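Cell wall surface anchor family protein (Streptococcus agalactiae serogroup V, PDB 3TW0) probably mediates adhesion to host cells as the tip pilin of a pilus, this chain holding its magnesium-binding von Willebrand factor A domain and neighbouring insertions. Local coordinates at residues 142-145 and 146-149; 304-307 and 308-312. The protein carries 2 engineered substitutions. One frame throughout, in Å; residues are numbered along the deposited sequence.

Interaction 1. Residues 142-145 and 146-149. With MG (magnesium ion), chain E; ACT (acetate ion), chain F.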
loop_
_atom_site.group_PDB
_atom_site.type_symbol
_atom_site.label_atom_id
_atom_site.label_comp_id
_atom_site.label_asym_id
_atom_site.label_seq_id
_atom_site.Cartn_x
_atom_site.Cartn_y
_atom_site.Cartn_z
ATOM N N ALA A 142 -2.156 -6.388 2.410
ATOM C CA ALA A 142 -1.342 -5.679 1.374
ATOM C C ALA A 142 -0.630 -4.424 1.933
ATOM O O ALA A 142 -0.843 -4.030 3.059
ATOM C CB ALA A 142 -2.226 -5.325 0.168
ATOM N N THR A 143 0.235 -3.790 1.139
ATOM C CA THR A 143 0.970 -2.601 1.615
ATOM C C THR A 143 0.463 -1.366 0.851
ATOM O O THR A 143 1.031 -0.976 -0.161
ATOM C CB THR A 143 2.481 -2.816 1.485
ATOM O OG1 THR A 143 2.815 -4.122 1.981
ATOM C CG2 THR A 143 3.290 -1.761 2.283
ATOM N N PHE A 144 -0.653 -0.799 1.293
ATOM C CA PHE A 144 -1.265 0.315 0.587
ATOM C C PHE A 144 -0.698 1.601 1.210
ATOM O O PHE A 144 -1.401 2.359 1.865
ATOM C CB PHE A 144 -2.800 0.278 0.726
ATOM C CG PHE A 144 -3.529 1.098 -0.306
ATOM C CD1 PHE A 144 -2.840 1.950 -1.168
ATOM C CD2 PHE A 144 -4.913 1.049 -0.382
ATOM C CE1 PHE A 144 -3.538 2.697 -2.130
ATOM C CE2 PHE A 144 -5.619 1.794 -1.345
ATOM C CZ PHE A 144 -4.933 2.603 -2.227
ATOM N N THR A 145 0.600 1.784 1.062
ATOM C CA THR A 145 1.284 2.990 1.510
ATOM C C THR A 145 0.620 4.306 1.102
ATOM O O THR A 145 0.516 5.214 1.924
ATOM C CB THR A 145 2.773 2.931 1.071
ATOM O OG1 THR A 145 3.382 1.773 1.682
ATOM C CG2 THR A 145 3.555 4.164 1.535
ATOM N N GLN A 146 0.164 4.413 -0.148
ATOM C CA GLN A 146 -0.412 5.673 -0.620
ATOM C C GLN A 146 -1.583 6.102 0.270
ATOM O O GLN A 146 -1.654 7.235 0.733
ATOM C CB GLN A 146 -0.888 5.569 -2.055
ATOM C CG GLN A 146 -1.491 6.888 -2.617
ATOM C CD GLN A 146 -1.804 6.784 -4.076
ATOM O OE1 GLN A 146 -1.647 5.715 -4.676
ATOM N NE2 GLN A 146 -2.242 7.894 -4.680
ATOM N N LYS A 147 -2.498 5.171 0.514
ATOM C CA LYS A 147 -3.646 5.444 1.371
ATOM C C LYS A 147 -3.236 5.900 2.753
ATOM O O LYS A 147 -3.842 6.819 3.293
ATOM C CB LYS A 147 -4.537 4.189 1.477
ATOM C CG LYS A 147 -5.881 4.447 2.117
ATOM C CD LYS A 147 -6.640 3.114 2.280
ATOM C CE LYS A 147 -8.137 3.275 2.100
ATOM N NZ LYS A 147 -8.704 4.268 2.975
ATOM N N ALA A 148 -2.267 5.218 3.365
ATOM C CA ALA A 148 -1.759 5.638 4.677
ATOM C C ALA A 148 -1.146 7.052 4.663
ATOM O O ALA A 148 -1.320 7.827 5.611
ATOM C CB ALA A 148 -0.748 4.652 5.205
ATOM N N LEU A 149 -0.390 7.373 3.613
ATOM C CA LEU A 149 0.181 8.738 3.502
ATOM C C LEU A 149 -0.928 9.785 3.450
ATOM O O LEU A 149 -0.848 10.828 4.121
ATOM C CB LEU A 149 1.100 8.843 2.275
ATOM C CG LEU A 149 2.435 8.127 2.427
ATOM C CD1 LEU A 149 3.177 7.912 1.053
ATOM C CD2 LEU A 149 3.306 8.917 3.380
HETATM MG MG MG E . 4.146 -5.317 3.092
HETATM C C ACT F . 2.245 -7.287 1.621
HETATM O O ACT F . 2.998 -6.992 2.564
HETATM O OXT ACT F . 2.038 -6.352 0.815
HETATM C CH3 ACT F . 1.611 -8.662 1.463
HETATM O O HOH W 1 5.358 -3.915 3.614
HETATM O O HOH W 2 5.283 -5.529 1.206
#
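F144 and K147 meet where a metal-binding loop becomes a helix, a clear case of a side chain packing back onto the first turn it precedes. CB of K147 sits over one ring face of F144, 3.6 Å from the centroid and 9° off the ring normal, a CH-pi contact. With chi1 at -161°, CG of F144 points opposite the backbone N, and the ring comes beneath this methylene; CD of K147 runs on above the rim, 3.8 Å from F144 CD2. Q146 CB approaches F144 obliquely.

F144 occupies the N-cap position, and its carbonyl O takes a weak bond from A148 N (3.3 Å). The next bond is firmer: L149 N reaches T145 O at 2.9 Å, nearly along the C=O axis. On that flank T145 and L149 run side by side, with T145 CG2 3.8 Å from L149 CD1, while T145 OG1 is hydrogen-bonded to Y61. This buried side contrasts with the partly exposed K147, whose chain bends at chi3 and chi4 and whose NZ makes merely a long, weak ion pair with D220.

Upstream, an inverse gamma turn is centred on F144, and just before it T143 OG1 binds magnesium at 2.1 Å and also donates to acetate OXT at 2.6 Å, so one hydroxyl serves metal and anion together. S20 and S22, acetate and two waters complete six ligands; the two serines and the threonine are those of a metal ion-dependent adhesion site. The acetate, probably from the crystallisation liquor, takes the place where an acidic ligand group may bind, as in related domains. Behind the site, helix 145-159 rests A148 and L149 on L16 of strand 11-18, sets A148 against Y61 of strand 55-61, and turns T145 and Q146 to helix 302-312.

Interaction 2. Residues 304-307 and 308-312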
loop_
_atom_site.group_PDB
_atom_site.type_symbol
_atom_site.label_atom_id
_atom_site.label_comp_id
_atom_site.label_asym_id
_atom_site.label_seq_id
_atom_site.Cartn_x
_atom_site.Cartn_y
_atom_site.Cartn_z
ATOM N N PRO A 304 3.336 5.200 -8.684
ATOM C CA PRO A 304 2.188 6.064 -8.410
ATOM C C PRO A 304 2.206 6.590 -6.993
ATOM O O PRO A 304 1.764 7.726 -6.769
ATOM C CB PRO A 304 0.963 5.147 -8.675
ATOM C CG PRO A 304 1.549 3.724 -8.697
ATOM C CD PRO A 304 2.924 3.909 -9.268
ATOM N N THR A 305 2.760 5.819 -6.051
ATOM C CA THR A 305 2.838 6.316 -4.678
ATOM C C THR A 305 3.772 7.558 -4.523
ATOM O O THR A 305 3.422 8.509 -3.800
ATOM C CB THR A 305 3.235 5.210 -3.693
ATOM O OG1 THR A 305 2.355 4.071 -3.864
ATOM C CG2 THR A 305 3.128 5.714 -2.282
ATOM N N THR A 306 4.945 7.498 -5.156
ATOM C CA THR A 306 5.940 8.604 -5.155
ATOM C C THR A 306 5.359 9.861 -5.810
ATOM O O THR A 306 5.486 10.972 -5.273
ATOM C CB THR A 306 7.262 8.176 -5.875
ATOM O OG1 THR A 306 7.790 7.008 -5.242
ATOM C CG2 THR A 306 8.332 9.290 -5.821
ATOM N N LEU A 307 4.681 9.667 -6.935
ATOM C CA LEU A 307 4.040 10.759 -7.630
ATOM C C LEU A 307 2.966 11.384 -6.750
ATOM O O LEU A 307 2.855 12.612 -6.652
ATOM C CB LEU A 307 3.485 10.293 -8.974
ATOM C CG LEU A 307 4.469 9.954 -10.099
ATOM C CD1 LEU A 307 3.741 9.190 -11.197
ATOM C CD2 LEU A 307 5.185 11.217 -10.675
ATOM N N TYR A 308 2.187 10.552 -6.063
ATOM C CA TYR A 308 1.202 11.111 -5.167
ATOM C C TYR A 308 1.889 11.865 -4.030
ATOM O O TYR A 308 1.464 12.968 -3.661
ATOM C CB TYR A 308 0.269 10.039 -4.570
ATOM C CG TYR A 308 -0.388 10.602 -3.356
ATOM C CD1 TYR A 308 -1.530 11.378 -3.460
ATOM C CD2 TYR A 308 0.211 10.458 -2.113
ATOM C CE1 TYR A 308 -2.102 11.963 -2.335
ATOM C CE2 TYR A 308 -0.340 11.036 -0.983
ATOM C CZ TYR A 308 -1.495 11.778 -1.100
ATOM O OH TYR A 308 -2.014 12.331 0.050
ATOM N N PHE A 309 2.945 11.276 -3.476
ATOM C CA PHE A 309 3.698 11.899 -2.388
ATOM C C PHE A 309 4.205 13.273 -2.835
ATOM O O PHE A 309 3.970 14.287 -2.171
ATOM C CB PHE A 309 4.866 11.007 -1.965
ATOM C CG PHE A 309 5.692 11.567 -0.827
ATOM C CD1 PHE A 309 5.349 11.305 0.510
ATOM C CD2 PHE A 309 6.825 12.357 -1.091
ATOM C CE1 PHE A 309 6.115 11.847 1.571
ATOM C CE2 PHE A 309 7.579 12.893 -0.053
ATOM C CZ PHE A 309 7.244 12.625 1.275
ATOM N N ASN A 310 4.881 13.288 -3.984
ATOM C CA ASN A 310 5.504 14.504 -4.487
ATOM C C ASN A 310 4.499 15.562 -4.926
ATOM O O ASN A 310 4.794 16.743 -4.915
ATOM C CB ASN A 310 6.479 14.184 -5.630
ATOM C CG ASN A 310 7.764 13.520 -5.141
ATOM O OD1 ASN A 310 8.114 13.624 -3.969
ATOM N ND2 ASN A 310 8.475 12.831 -6.045
ATOM N N GLY A 311 3.307 15.141 -5.309
ATOM C CA GLY A 311 2.275 16.067 -5.743
ATOM C C GLY A 311 1.489 16.700 -4.610
ATOM O O GLY A 311 1.019 17.838 -4.736
ATOM N N ASN A 312 1.323 15.977 -3.505
ATOM C CA ASN A 312 0.302 16.328 -2.504
ATOM C C ASN A 312 0.827 16.404 -1.062
ATOM O O ASN A 312 0.178 17.010 -0.195
ATOM C CB ASN A 312 -0.889 15.330 -2.581
ATOM C CG ASN A 312 -1.495 15.225 -3.978
ATOM O OD1 ASN A 312 -2.428 15.952 -4.297
ATOM N ND2 ASN A 312 -0.973 14.316 -4.820
#
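T306 and N310 lie alongside each other on one flank of the last turns of helix 302-312, while the main chain beneath them illustrates how a helix is held up to its end. Four backbone bonds join the two halves. Y308 N donates to P304 O and F309 N to T305 O, both tilted from the carbonyl plane; N310 N meets T306 O almost head-on at 2.7 Å, and G311 N reaches L307 O at 2.9 Å with a more bent N-H angle of 139°.

A side-chain amide supplies the next bond. N312 turns ND2 back to Y308 O, 3.0 Å away, in the carbonyl plane and on a lone pair, with the acceptor only 5° out of the amide plane. The same oxygen also draws weak bonds from the backbone N of G311 and N312, so several donors gather on it where the helix stops.

Packing is lighter. N310, whose CG stands beside its own backbone N (chi1 -73°), brings ND2 to 3.6 Å from T306 CG2; its OD1 and ND2 are used by R314 and S207. CB of F309 nestles at 3.4 Å from T306 O. L307 packs on F196 and L200 of helix 192-201; T305 and T306 touch F341, their hydroxyls bonded to H301 O and S344. Such a helix, leading on to parallel strand 319-324, belongs to the alternating alpha/beta architecture of von Willebrand A domains.

Interaction 1 closes well before interaction 2 opens along the chain, and their centres are 12 Å apart, yet they touch as two helices packed together. Q146 NE2 lies 3.3 Å from Y308 CB, and T305 CG2 fits between the first-turn residues, 3.9 Å from Q146 N and 4.0 Å from L149 CD1. L149 CD1 also meets F309 CD1 at 4.1 Å. Residues 142-149 thus lie between the metal and helix 302-312: T143 binds magnesium directly, whereas the side chain of T305 is, between nearest atoms, about 12 Å from the ion and about 9 Å from that of T143. Interaction 2 thus has no direct part in binding the metal; it packs on helix 145-159, whose preceding loop carries T143.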